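Local atomic coordinates of ORF10 (Moritella marina, PDB entry 6RIW), a protein that forms the ketosynthase-chain length factor part of a polyunsaturated fatty acid synthase, which probably condenses acyl units into 3-oxoacyl chains on acyl carrier protein. Residues Gly709-Glu713 and Gln736-Val741; Thr497-Pro502 and Lys523-Tyr529; Ser518-Arg522 and Ile702-Gln706; Arg505-Met509 and Leu695-Ile699; Ile827-Lys831 and Ala844-Lys848. All blocks are in the same frame, centred on the assembly; numbering follows the deposited sequence.

Contact 1 of 5, residues Gly709-Glu713 and Gln736-Val741; sequences GPVNE and QQQWLV
Val711 and Trp739 form an isolated beta bridge that closes the long loop between helix 699-706 and strand 741-752, in the second ketosynthase-like half of the thiolase-fold didomain, probably the chain length factor. Two backbone hydrogen bonds make the bridge: Trp739 N donates to Pro710 O at 3.2 Å, and Asn712 N donates to Trp739 O at 2.8 Å. The indole adds a side-chain hydrogen bond, from Trp739 NE1 to Gly709 O at 2.9 Å. That oxygen lies in the ring plane, but the donor stands well above the carbonyl plane and the N-H...O angle is bent to 142°. Trp739 CG sits between its own backbone N and carbonyl carbon (chi1 59°), which lays the indole alongside residues 709-711. Val711 CG2 presses over one face of the ring in a CH-pi contact, 3.5 Å from the centroid of the six-membered ring, and it also meets Val741 CG2 at 3.6 Å. Phe807 stacks on the same indole, while Phe838 approaches it edge-to-face.

Beside the bridge, the extended Gln738 side chain crosses Asn712 at about a right angle, and its OE1 comes within 3.4 Å of Asn712 CA. The Asn712 amide is fixed mainly by its own loop: ND2 donates to Ser716 O, and OD1 takes weak bonds from Lys714 N and Gly715 N. A water accepts from both Asn712 ND2 and Gln736 NE2 and donates to Gln738 O, while a second water joins Asn712 O, 2.7 Å away, to Val741 N.

Contact 2 of 5, residues Thr497-Pro502 and Lys523-Tyr529; sequences TFRELP and KAPKGSY
Thr497 OG1 meets Ser528 OG in a very short hydrogen bond of 2.5 Å, in which either hydroxyl could donate, and a water joins Thr497 O to Tyr529 O. Next along the segment, Phe498 sets the edge of its ring against Ser528 N, with CD1 the touching atom. Arg499 and Gly527 then form an antiparallel hydrogen-bonded pair: Arg499 N donates to Gly527 O at 2.8 Å, and Gly527 N donates to Arg499 O at 2.9 Å. A bend at chi3 (-63°) turns the Arg499 side chain back, where NE donates to Glu500 O and Pro502 CG lies over the centre of the guanidinium, while NH1 reaches Glu531 in a salt bridge. Glu500 OE1 uses its syn lone pair for a salt bridge with Lys523 NZ at 2.9 Å, and the same ammonium also donates to Ala524 O. Leu501 CD1 packs over one face of the Tyr529 ring, 3.8 Å from its centroid, while Leu501 CD2 touches Ala524 CB. Pro502 CD abuts Tyr529 CB at 3.5 Å. The ring is held at its far end by Tyr529 OH, which donates to Pro525 O at 2.8 Å. With an alanine at Tyr529, Pro525 O would probably lose its hydroxyl donor, and a gap would open beside Leu501 and Pro502. The loop 497-502, which follows helix 484-492, thus lies against the short strand 527-528; this strand in turn pairs in parallel with strand 741-752, onto whose Val741 and Glu743 Tyr529 packs, while Trp506 backs Leu501 and Ala524.

Contact 3 of 5, residues Ser518-Arg522 and Ile702-Gln706; sequences SLQLR and ITLRQ
Leu519, at the C-terminal end of helix 513-519, and Thr703, within helix 699-706, bring the two backbones nearest, with their CA atoms 6.7 Å apart. The first helix stops in a Schellman motif, in which Gln520 takes positive phi (57°) and the chain turns off into Leu521. Gln706 reaches across to this helix end. Its CG lies anti to its carbonyl carbon (chi1 -85°) and the chain runs extended beyond, carrying NE2 to 2.8 Å from Leu519 O. The bond is fairly straight at 161° and meets a lone pair of the oxygen in the carbonyl plane, and Leu519 O lies close to the plane of the Gln706 amide. Leu521 CD2 rests against Gln706 OE1 at 3.5 Å, and Leu521 CD1 meets Ile702 CG2 at 4.0 Å. One turn back, Leu519 CD2 lies 3.4 Å from Thr703 OG1, a hydroxyl hydrogen-bonded to Ile699 O. A leucine in place of Gln706 would probably leave Leu519 O without this donor at the helix terminus. A water next to Gln706 OE1 also lies within bonding distance of Gln520 O. NE2 thus supplies a side-chain donor to the helix-end carbonyl, pinning that terminus to helix 699-706 in an otherwise largely apolar contact.

Contact 4 of 5, residues Arg505-Met509 and Leu695-Ile699; sequences RWKGM and LSGSI
Trp506 and Ile699 pack where two tight turns meet: a type I' turn from Trp506 to Met509 and a type I turn from Leu695 to Ser698, the latter leading into helix 699-706 with Ser698 as N-cap, its OG bonded to Asn701 N. The tight part is built around the indole. Trp506 NE1 donates to Gly697 O at 2.7 Å and 166°, with the oxygen in the ring plane. Ile699 lies over one face, its CB 3.6 Å from the centroid of the five-membered ring. Because CG1 of Ile699 is anti to its backbone N (chi1 -168°), the chain continues over the benzo part, where CD1 meets Trp506 CE3 at 3.6 Å and Met509 CB at 3.8 Å. Helix 129-148 of the first ketosynthase half touches this apolar side, so the contact lies where the two halves meet.

The Arg505 side is looser and polar. Its guanidinium sets a face toward the Gly697-Ser698 peptide, with NH2 3.5 Å from Ser698 N but not hydrogen-bonded to it. Its charge is met by salt bridges to Glu743 and Glu587. A water in the guanidinium plane accepts from Arg505 NH2 at 2.9 Å and lies 3.0 Å from Leu695 O.

Contact 5 of 5, residues Ile827-Lys831 and Ala844-Lys848; sequences ISSVK and ASIIK
Ala844 starts the helical side of this contact, its CB touching Val830 CG1 at 3.8 Å. Ser845 follows, with OG also 3.8 Å from Val830 CG1. Two waters lie close to that hydroxyl: one reaches Ser829 OG, and the other accepts from Lys831 NZ. One turn after Ala844, Lys848 makes the longest reach of the helix. With CG anti to its backbone N (chi1 168°) and the rest of the chain extended, it slides past Val830 in the opposite direction, its CD 3.7 Å from Val830 CB. At the end of strand 826-828, NZ donates to Ser828 OG at 2.7 Å, makes a salt bridge with Glu801 and bonds a water. These partners probably let a buried lysine keep its charge. On the other segment, the Ser829 hydroxyl accepts from Lys831 N at 3.0 Å, capping the turn into helix 831-834, which opens what is probably this half's counterpart of the ketosynthase Lys-x-Asn-x-Gly-His segment. The contact joins helix 841-854 to strand 826-828, which runs parallel to strand 797-801; Phe487 and Leu491 of helix 484-492 pack on Val830 and Lys848, respectively, and Tyr670 of helix 668-682 lies against Ser845.

In the fold
Contacts 1 to 4 form one continuous cluster, with centres about 10 to 17 Å apart. Contacts 2 and 4 are nearest, at about 10 Å, and meet where Tyr529 and Leu501 reach the Trp506-Gly697 pair. Contact 1 joins contact 2 through probable backbone bonds from Ser528 to Val741 and from Lys526 to Glu713. Ile702 ties contact 3 to contact 4 and to Val741 of contact 1. Contact 5 lies at the edge, touching contacts 1 and 2 through Lys831 O but neither contact 3 nor contact 4, whose nearest atoms are about 11 and 9 Å away. All five lie in the second ketosynthase-like half, away from the magnesium site at Met1 and Lys286 in the first.

Contact 1 of 5, residues Gly709-Glu713 and Gln736-Val741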
# COMPACT_ATOMS: atom_id res chain seq x y z
N GLY A 709 21.31 -4.19 8.90
CA GLY A 709 22.24 -3.91 9.96
C GLY A 709 21.90 -4.71 11.21
O GLY A 709 20.77 -5.19 11.36
N PRO A 710 22.85 -4.82 12.14
CA PRO A 710 22.64 -5.68 13.32
C PRO A 710 21.65 -5.08 14.32
O PRO A 710 21.69 -3.88 14.62
CB PRO A 710 24.05 -5.78 13.95
CG PRO A 710 24.78 -4.57 13.42
CD PRO A 710 24.20 -4.27 12.07
N VAL A 711 20.78 -5.96 14.86
CA VAL A 711 19.81 -5.62 15.89
C VAL A 711 20.49 -5.64 17.25
O VAL A 711 21.51 -6.32 17.45
CB VAL A 711 18.61 -6.59 15.84
CG1 VAL A 711 19.00 -8.00 16.31
CG2 VAL A 711 17.41 -6.06 16.65
N ASN A 712 19.95 -4.87 18.18
CA ASN A 712 20.42 -4.85 19.58
C ASN A 712 19.68 -5.96 20.33
O ASN A 712 18.51 -5.82 20.67
CB ASN A 712 20.16 -3.47 20.19
CG ASN A 712 20.79 -3.31 21.58
OD1 ASN A 712 20.94 -4.27 22.32
ND2 ASN A 712 21.14 -2.07 21.93
N GLU A 713 20.37 -7.08 20.57
CA GLU A 713 19.69 -8.21 21.20
C GLU A 713 19.34 -7.93 22.66
O GLU A 713 18.38 -8.49 23.18
CB GLU A 713 20.56 -9.46 21.10
CG GLU A 713 20.08 -10.45 20.09
CD GLU A 713 21.09 -11.56 19.88
OE1 GLU A 713 22.09 -11.33 19.17
OE2 GLU A 713 20.88 -12.66 20.42
N GLN A 736 25.21 4.80 18.89
CA GLN A 736 24.76 3.41 18.87
C GLN A 736 25.00 2.78 17.50
O GLN A 736 24.80 3.40 16.46
CB GLN A 736 23.27 3.35 19.20
CG GLN A 736 22.95 3.79 20.60
CD GLN A 736 23.60 2.89 21.60
OE1 GLN A 736 24.49 3.31 22.34
NE2 GLN A 736 23.18 1.63 21.62
N GLN A 737 25.41 1.51 17.52
CA GLN A 737 25.74 0.76 16.31
C GLN A 737 24.71 -0.32 15.96
O GLN A 737 24.93 -1.07 15.00
CB GLN A 737 27.10 0.07 16.49
CG GLN A 737 28.26 1.00 16.64
CD GLN A 737 29.41 0.57 15.76
OE1 GLN A 737 29.40 0.82 14.55
NE2 GLN A 737 30.40 -0.12 16.35
N GLN A 738 23.63 -0.44 16.72
CA GLN A 738 22.62 -1.47 16.50
C GLN A 738 21.25 -0.83 16.64
O GLN A 738 21.08 0.13 17.40
CB GLN A 738 22.75 -2.63 17.51
CG GLN A 738 24.09 -3.35 17.41
CD GLN A 738 24.30 -4.40 18.47
OE1 GLN A 738 23.73 -4.33 19.57
NE2 GLN A 738 25.12 -5.39 18.16
N TRP A 739 20.26 -1.37 15.92
CA TRP A 739 18.90 -0.83 15.99
C TRP A 739 18.07 -1.55 17.06
O TRP A 739 18.33 -2.71 17.41
CB TRP A 739 18.19 -0.90 14.62
CG TRP A 739 18.05 -2.28 14.03
CD1 TRP A 739 18.98 -2.96 13.29
CD2 TRP A 739 16.90 -3.14 14.12
NE1 TRP A 739 18.48 -4.19 12.91
CE2 TRP A 739 17.21 -4.33 13.41
CE3 TRP A 739 15.63 -3.02 14.72
CZ2 TRP A 739 16.32 -5.40 13.30
CZ3 TRP A 739 14.74 -4.07 14.60
CH2 TRP A 739 15.09 -5.25 13.89
N LEU A 740 17.09 -0.84 17.61
CA LEU A 740 16.26 -1.36 18.69
C LEU A 740 14.88 -1.78 18.20
O LEU A 740 14.24 -1.05 17.42
CB LEU A 740 16.11 -0.30 19.79
CG LEU A 740 17.38 0.09 20.54
CD1 LEU A 740 17.23 1.51 21.12
CD2 LEU A 740 17.61 -0.96 21.64
N VAL A 741 14.42 -2.94 18.66
CA VAL A 741 13.11 -3.46 18.25
C VAL A 741 12.00 -2.67 18.93
O VAL A 741 12.05 -2.41 20.14
CB VAL A 741 13.00 -4.96 18.58
CG1 VAL A 741 11.58 -5.44 18.39
CG2 VAL A 741 13.98 -5.80 17.71
O HOH W 1 16.15 -4.43 20.56
O HOH W 2 21.26 0.18 20.28

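Contact 2 of 5, residues Thr497-Pro502 and Lys523-Tyr529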
# COMPACT_ATOMS: atom_id res chain seq x y z
N THR A 497 10.01 1.06 27.13
CA THR A 497 9.07 -0.05 27.15
C THR A 497 9.73 -1.37 26.75
O THR A 497 9.03 -2.27 26.27
CB THR A 497 7.91 0.25 26.21
OG1 THR A 497 8.46 0.65 24.96
CG2 THR A 497 7.06 1.39 26.78
N PHE A 498 11.04 -1.49 26.90
CA PHE A 498 11.74 -2.67 26.40
C PHE A 498 11.47 -3.88 27.30
O PHE A 498 11.52 -3.77 28.53
CB PHE A 498 13.23 -2.40 26.28
CG PHE A 498 13.54 -1.27 25.32
CD1 PHE A 498 12.74 -1.05 24.23
CD2 PHE A 498 14.62 -0.45 25.52
CE1 PHE A 498 13.01 -0.02 23.34
CE2 PHE A 498 14.90 0.58 24.65
CZ PHE A 498 14.09 0.79 23.55
N ARG A 499 11.15 -5.01 26.68
CA ARG A 499 10.75 -6.21 27.42
C ARG A 499 11.17 -7.43 26.62
O ARG A 499 11.52 -7.33 25.44
CB ARG A 499 9.24 -6.24 27.68
CG ARG A 499 8.40 -6.10 26.37
CD ARG A 499 6.99 -6.68 26.51
NE ARG A 499 7.03 -8.12 26.77
CZ ARG A 499 5.97 -8.81 27.21
NH1 ARG A 499 4.82 -8.20 27.43
NH2 ARG A 499 6.07 -10.12 27.41
N GLU A 500 11.10 -8.60 27.25
CA GLU A 500 11.39 -9.79 26.47
C GLU A 500 10.20 -10.13 25.57
O GLU A 500 9.07 -9.67 25.77
CB GLU A 500 11.74 -10.96 27.39
CG GLU A 500 12.91 -10.66 28.32
CD GLU A 500 14.28 -10.57 27.64
OE1 GLU A 500 14.43 -10.96 26.44
OE2 GLU A 500 15.22 -10.09 28.31
N LEU A 501 10.48 -10.96 24.57
CA LEU A 501 9.46 -11.32 23.59
C LEU A 501 8.25 -11.97 24.25
O LEU A 501 8.40 -12.94 24.98
CB LEU A 501 10.08 -12.30 22.58
CG LEU A 501 9.12 -12.77 21.49
CD1 LEU A 501 8.99 -11.71 20.43
CD2 LEU A 501 9.64 -14.08 20.86
N PRO A 502 7.03 -11.47 24.01
CA PRO A 502 5.84 -12.15 24.55
C PRO A 502 5.75 -13.56 24.01
O PRO A 502 6.13 -13.84 22.87
CB PRO A 502 4.67 -11.29 24.05
CG PRO A 502 5.30 -9.93 23.79
CD PRO A 502 6.70 -10.21 23.33
N LYS A 523 19.08 -15.04 20.91
CA LYS A 523 17.80 -14.94 21.58
C LYS A 523 16.93 -14.00 20.76
O LYS A 523 17.45 -13.26 19.92
CB LYS A 523 17.95 -14.40 23.02
CG LYS A 523 18.56 -12.99 23.08
CD LYS A 523 18.70 -12.48 24.52
CE LYS A 523 17.33 -12.31 25.19
NZ LYS A 523 16.79 -10.99 24.80
N ALA A 524 15.63 -14.04 20.97
CA ALA A 524 14.80 -12.98 20.42
C ALA A 524 15.19 -11.68 21.12
O ALA A 524 15.38 -11.68 22.35
CB ALA A 524 13.31 -13.27 20.63
N PRO A 525 15.39 -10.57 20.39
CA PRO A 525 15.89 -9.35 21.03
C PRO A 525 14.93 -8.85 22.09
O PRO A 525 13.72 -8.98 21.97
CB PRO A 525 16.00 -8.34 19.88
CG PRO A 525 16.08 -9.15 18.65
CD PRO A 525 15.28 -10.43 18.92
N LYS A 526 15.48 -8.24 23.13
CA LYS A 526 14.64 -7.48 24.02
C LYS A 526 14.17 -6.24 23.27
O LYS A 526 14.98 -5.59 22.60
CB LYS A 526 15.43 -7.11 25.27
CG LYS A 526 14.56 -6.45 26.33
CD LYS A 526 15.25 -6.52 27.70
CE LYS A 526 14.52 -5.64 28.71
NZ LYS A 526 15.42 -5.42 29.88
N GLY A 527 12.88 -5.91 23.35
CA GLY A 527 12.40 -4.75 22.61
C GLY A 527 11.03 -4.29 23.05
O GLY A 527 10.42 -4.83 23.98
N SER A 528 10.52 -3.27 22.37
CA SER A 528 9.23 -2.70 22.75
C SER A 528 8.11 -3.42 22.00
O SER A 528 7.52 -2.93 21.03
CB SER A 528 9.24 -1.19 22.51
OG SER A 528 8.01 -0.60 22.87
N TYR A 529 7.82 -4.63 22.45
CA TYR A 529 6.80 -5.45 21.82
C TYR A 529 5.44 -5.08 22.38
O TYR A 529 5.30 -4.69 23.55
CB TYR A 529 7.03 -6.94 22.08
CG TYR A 529 8.31 -7.49 21.52
CD1 TYR A 529 8.42 -7.81 20.16
CD2 TYR A 529 9.44 -7.68 22.33
CE1 TYR A 529 9.59 -8.33 19.64
CE2 TYR A 529 10.62 -8.18 21.80
CZ TYR A 529 10.68 -8.52 20.45
OH TYR A 529 11.86 -9.03 19.93
O HOH W 3 6.62 -3.07 25.60
O HOH W 4 13.21 -11.88 24.27

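Contact 3 of 5, residues Ser518-Arg522 and Ile702-Gln706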
# COMPACT_ATOMS: atom_id res chain seq x y z
N SER A 518 19.98 -19.78 11.70
CA SER A 518 19.97 -19.14 10.38
C SER A 518 19.93 -17.62 10.50
O SER A 518 20.58 -16.90 9.73
CB SER A 518 18.79 -19.62 9.54
OG SER A 518 18.88 -21.01 9.31
N LEU A 519 19.17 -17.11 11.49
CA LEU A 519 19.07 -15.68 11.73
C LEU A 519 20.27 -15.12 12.49
O LEU A 519 20.35 -13.90 12.67
CB LEU A 519 17.77 -15.38 12.50
CG LEU A 519 16.47 -15.73 11.77
CD1 LEU A 519 15.26 -15.43 12.68
CD2 LEU A 519 16.38 -14.88 10.50
N GLN A 520 21.19 -15.97 12.94
CA GLN A 520 22.36 -15.55 13.72
C GLN A 520 21.95 -14.80 14.99
O GLN A 520 22.58 -13.83 15.40
CB GLN A 520 23.32 -14.72 12.86
CG GLN A 520 23.74 -15.52 11.64
CD GLN A 520 24.73 -14.78 10.78
OE1 GLN A 520 24.92 -13.56 10.92
NE2 GLN A 520 25.36 -15.50 9.86
N LEU A 521 20.89 -15.29 15.62
CA LEU A 521 20.37 -14.72 16.86
C LEU A 521 20.56 -15.70 18.01
O LEU A 521 20.13 -16.87 17.91
CB LEU A 521 18.87 -14.41 16.72
CG LEU A 521 18.43 -13.21 15.87
CD1 LEU A 521 16.91 -13.21 15.69
CD2 LEU A 521 18.90 -11.92 16.53
N ARG A 522 21.16 -15.23 19.10
CA ARG A 522 21.22 -16.05 20.30
C ARG A 522 19.88 -16.10 21.03
O ARG A 522 19.56 -17.10 21.68
CB ARG A 522 22.31 -15.52 21.24
CG ARG A 522 23.58 -15.08 20.53
CD ARG A 522 24.75 -14.90 21.50
NE ARG A 522 25.26 -16.18 22.00
CZ ARG A 522 26.25 -16.87 21.44
NH1 ARG A 522 26.87 -16.41 20.36
NH2 ARG A 522 26.63 -18.03 21.98
N ILE A 702 11.99 -8.70 12.04
CA ILE A 702 13.35 -8.82 12.57
C ILE A 702 14.26 -9.46 11.52
O ILE A 702 15.39 -8.98 11.27
CB ILE A 702 13.35 -9.61 13.90
CG1 ILE A 702 13.20 -8.69 15.11
CG2 ILE A 702 14.75 -10.26 14.10
CD1 ILE A 702 11.97 -7.82 15.11
N THR A 703 13.78 -10.52 10.87
CA THR A 703 14.49 -11.16 9.76
C THR A 703 14.85 -10.16 8.66
O THR A 703 15.99 -10.11 8.20
CB THR A 703 13.61 -12.27 9.18
OG1 THR A 703 13.36 -13.26 10.17
CG2 THR A 703 14.29 -12.94 7.97
N LEU A 704 13.87 -9.38 8.22
CA LEU A 704 14.10 -8.41 7.15
C LEU A 704 15.14 -7.37 7.55
O LEU A 704 16.07 -7.08 6.79
CB LEU A 704 12.77 -7.73 6.78
CG LEU A 704 12.89 -6.55 5.80
CD1 LEU A 704 13.56 -7.02 4.49
CD2 LEU A 704 11.53 -5.92 5.53
N ARG A 705 14.96 -6.73 8.72
CA ARG A 705 15.81 -5.59 9.03
C ARG A 705 17.21 -6.01 9.38
O ARG A 705 18.14 -5.23 9.17
CB ARG A 705 15.20 -4.76 10.16
CG ARG A 705 13.73 -4.33 9.85
CD ARG A 705 13.64 -3.46 8.60
NE ARG A 705 12.23 -3.15 8.28
CZ ARG A 705 11.84 -2.31 7.33
NH1 ARG A 705 12.73 -1.65 6.57
NH2 ARG A 705 10.53 -2.12 7.12
N GLN A 706 17.40 -7.25 9.84
CA GLN A 706 18.76 -7.77 10.02
C GLN A 706 19.57 -7.73 8.73
O GLN A 706 20.81 -7.70 8.79
CB GLN A 706 18.73 -9.21 10.54
CG GLN A 706 18.60 -9.31 12.05
CD GLN A 706 19.18 -10.62 12.55
OE1 GLN A 706 20.00 -10.62 13.46
NE2 GLN A 706 18.78 -11.74 11.92
O HOH W 5 22.16 -11.47 14.38

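Contact 4 of 5, residues Arg505-Met509 and Leu695-Ile699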
# COMPACT_ATOMS: atom_id res chain seq x y z
N ARG A 505 4.22 -14.09 20.56
CA ARG A 505 4.43 -13.05 19.56
C ARG A 505 5.07 -13.59 18.27
O ARG A 505 4.77 -13.09 17.18
CB ARG A 505 5.29 -11.93 20.16
CG ARG A 505 5.53 -10.72 19.20
CD ARG A 505 4.25 -9.87 19.06
NE ARG A 505 4.35 -8.89 17.98
CZ ARG A 505 4.06 -9.18 16.71
NH1 ARG A 505 3.69 -10.42 16.35
NH2 ARG A 505 4.13 -8.22 15.78
N TRP A 506 6.00 -14.54 18.38
CA TRP A 506 6.57 -15.19 17.18
C TRP A 506 6.01 -16.59 16.94
O TRP A 506 6.63 -17.40 16.23
CB TRP A 506 8.10 -15.26 17.28
CG TRP A 506 8.80 -13.93 17.15
CD1 TRP A 506 8.23 -12.69 17.03
CD2 TRP A 506 10.22 -13.72 17.14
NE1 TRP A 506 9.22 -11.71 16.93
CE2 TRP A 506 10.45 -12.33 17.01
CE3 TRP A 506 11.32 -14.59 17.20
CZ2 TRP A 506 11.74 -11.78 16.95
CZ3 TRP A 506 12.61 -14.04 17.14
CH2 TRP A 506 12.81 -12.65 17.03
N LYS A 507 4.84 -16.90 17.50
CA LYS A 507 4.26 -18.24 17.37
C LYS A 507 5.25 -19.31 17.81
O LYS A 507 5.26 -20.43 17.29
CB LYS A 507 3.78 -18.49 15.93
CG LYS A 507 2.59 -17.66 15.53
CD LYS A 507 2.07 -17.99 14.11
CE LYS A 507 0.71 -17.31 13.90
NZ LYS A 507 -0.04 -17.75 12.68
N GLY A 508 6.09 -18.96 18.80
CA GLY A 508 7.04 -19.89 19.37
C GLY A 508 8.26 -20.15 18.52
O GLY A 508 9.10 -20.97 18.92
N MET A 509 8.41 -19.47 17.38
CA MET A 509 9.52 -19.75 16.48
C MET A 509 10.89 -19.41 17.08
O MET A 509 11.90 -19.92 16.58
CB MET A 509 9.32 -19.00 15.16
CG MET A 509 8.17 -19.61 14.33
SD MET A 509 8.01 -18.81 12.70
CE MET A 509 6.57 -17.78 12.98
N LEU A 695 3.49 -3.19 13.01
CA LEU A 695 3.73 -4.20 14.04
C LEU A 695 5.09 -4.85 13.76
O LEU A 695 5.22 -6.03 13.43
CB LEU A 695 2.56 -5.17 14.10
CG LEU A 695 1.26 -4.37 14.36
CD1 LEU A 695 0.07 -5.29 14.60
CD2 LEU A 695 1.42 -3.41 15.55
N SER A 696 6.13 -4.02 13.92
CA SER A 696 7.50 -4.34 13.51
C SER A 696 8.26 -5.18 14.54
O SER A 696 9.49 -5.27 14.44
CB SER A 696 8.27 -3.05 13.22
OG SER A 696 7.90 -1.99 14.09
N GLY A 697 7.57 -5.78 15.51
CA GLY A 697 8.20 -6.79 16.35
C GLY A 697 8.00 -8.20 15.85
O GLY A 697 8.40 -9.14 16.53
N SER A 698 7.40 -8.39 14.67
CA SER A 698 7.22 -9.74 14.12
C SER A 698 8.56 -10.40 13.80
O SER A 698 9.57 -9.73 13.57
CB SER A 698 6.39 -9.69 12.83
OG SER A 698 7.05 -8.86 11.88
N ILE A 699 8.56 -11.74 13.75
CA ILE A 699 9.81 -12.39 13.36
C ILE A 699 10.16 -12.03 11.92
O ILE A 699 11.34 -11.94 11.55
CB ILE A 699 9.74 -13.91 13.57
CG1 ILE A 699 11.15 -14.51 13.45
CG2 ILE A 699 8.69 -14.57 12.61
CD1 ILE A 699 11.25 -16.01 13.85
O HOH W 6 3.07 -8.15 13.03

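Contact 5 of 5, residues Ile827-Lys831 and Ala844-Lys848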
# COMPACT_ATOMS: atom_id res chain seq x y z
N ILE A 827 20.49 16.75 21.07
CA ILE A 827 20.00 15.75 20.12
C ILE A 827 19.49 14.56 20.91
O ILE A 827 20.17 14.07 21.82
CB ILE A 827 21.11 15.33 19.13
CG1 ILE A 827 21.55 16.52 18.27
CG2 ILE A 827 20.65 14.15 18.25
CD1 ILE A 827 22.83 16.22 17.47
N SER A 828 18.29 14.09 20.58
CA SER A 828 17.77 12.88 21.22
C SER A 828 16.89 12.15 20.21
O SER A 828 16.65 12.64 19.10
CB SER A 828 17.00 13.21 22.51
OG SER A 828 15.74 13.82 22.21
N SER A 829 16.40 10.97 20.59
CA SER A 829 15.47 10.23 19.72
C SER A 829 14.51 9.41 20.56
O SER A 829 14.91 8.72 21.51
CB SER A 829 16.20 9.29 18.75
OG SER A 829 15.28 8.44 18.05
N VAL A 830 13.23 9.46 20.16
CA VAL A 830 12.19 8.66 20.76
C VAL A 830 12.48 7.17 20.63
O VAL A 830 11.90 6.37 21.36
CB VAL A 830 10.84 9.04 20.09
CG1 VAL A 830 10.78 8.51 18.66
CG2 VAL A 830 9.66 8.56 20.93
N LYS A 831 13.35 6.77 19.71
CA LYS A 831 13.63 5.34 19.57
C LYS A 831 14.36 4.78 20.80
O LYS A 831 14.32 3.56 21.06
CB LYS A 831 14.45 5.07 18.31
CG LYS A 831 13.66 5.43 17.04
CD LYS A 831 14.42 5.03 15.77
CE LYS A 831 13.68 5.46 14.47
NZ LYS A 831 13.52 6.97 14.47
N ALA A 844 5.93 8.37 15.86
CA ALA A 844 6.53 8.41 17.19
C ALA A 844 7.30 9.70 17.43
O ALA A 844 7.19 10.31 18.50
CB ALA A 844 7.46 7.20 17.40
N SER A 845 8.11 10.12 16.44
CA SER A 845 8.89 11.35 16.60
C SER A 845 8.01 12.59 16.69
O SER A 845 8.28 13.50 17.49
CB SER A 845 9.86 11.52 15.43
OG SER A 845 10.74 10.43 15.34
N ILE A 846 6.99 12.67 15.83
CA ILE A 846 6.10 13.83 15.84
C ILE A 846 5.37 13.92 17.17
O ILE A 846 5.26 14.99 17.78
CB ILE A 846 5.13 13.77 14.66
CG1 ILE A 846 5.86 14.16 13.36
CG2 ILE A 846 3.92 14.72 14.90
CD1 ILE A 846 5.02 13.97 12.07
N ILE A 847 4.87 12.78 17.67
CA ILE A 847 4.07 12.83 18.89
C ILE A 847 4.93 13.14 20.11
O ILE A 847 4.53 13.95 20.97
CB ILE A 847 3.28 11.52 19.06
CG1 ILE A 847 2.18 11.48 17.98
CG2 ILE A 847 2.68 11.41 20.50
CD1 ILE A 847 1.27 10.26 18.08
N LYS A 848 6.12 12.53 20.22
CA LYS A 848 7.05 12.94 21.28
C LYS A 848 7.27 14.45 21.25
O LYS A 848 7.21 15.13 22.29
CB LYS A 848 8.40 12.24 21.14
CG LYS A 848 9.48 12.86 22.06
CD LYS A 848 10.88 12.26 21.85
CE LYS A 848 11.98 13.10 22.51
NZ LYS A 848 13.34 12.55 22.22
O HOH W 7 13.62 9.60 16.38
O HOH W 8 13.35 10.54 24.01
O HOH W 9 10.77 7.27 15.65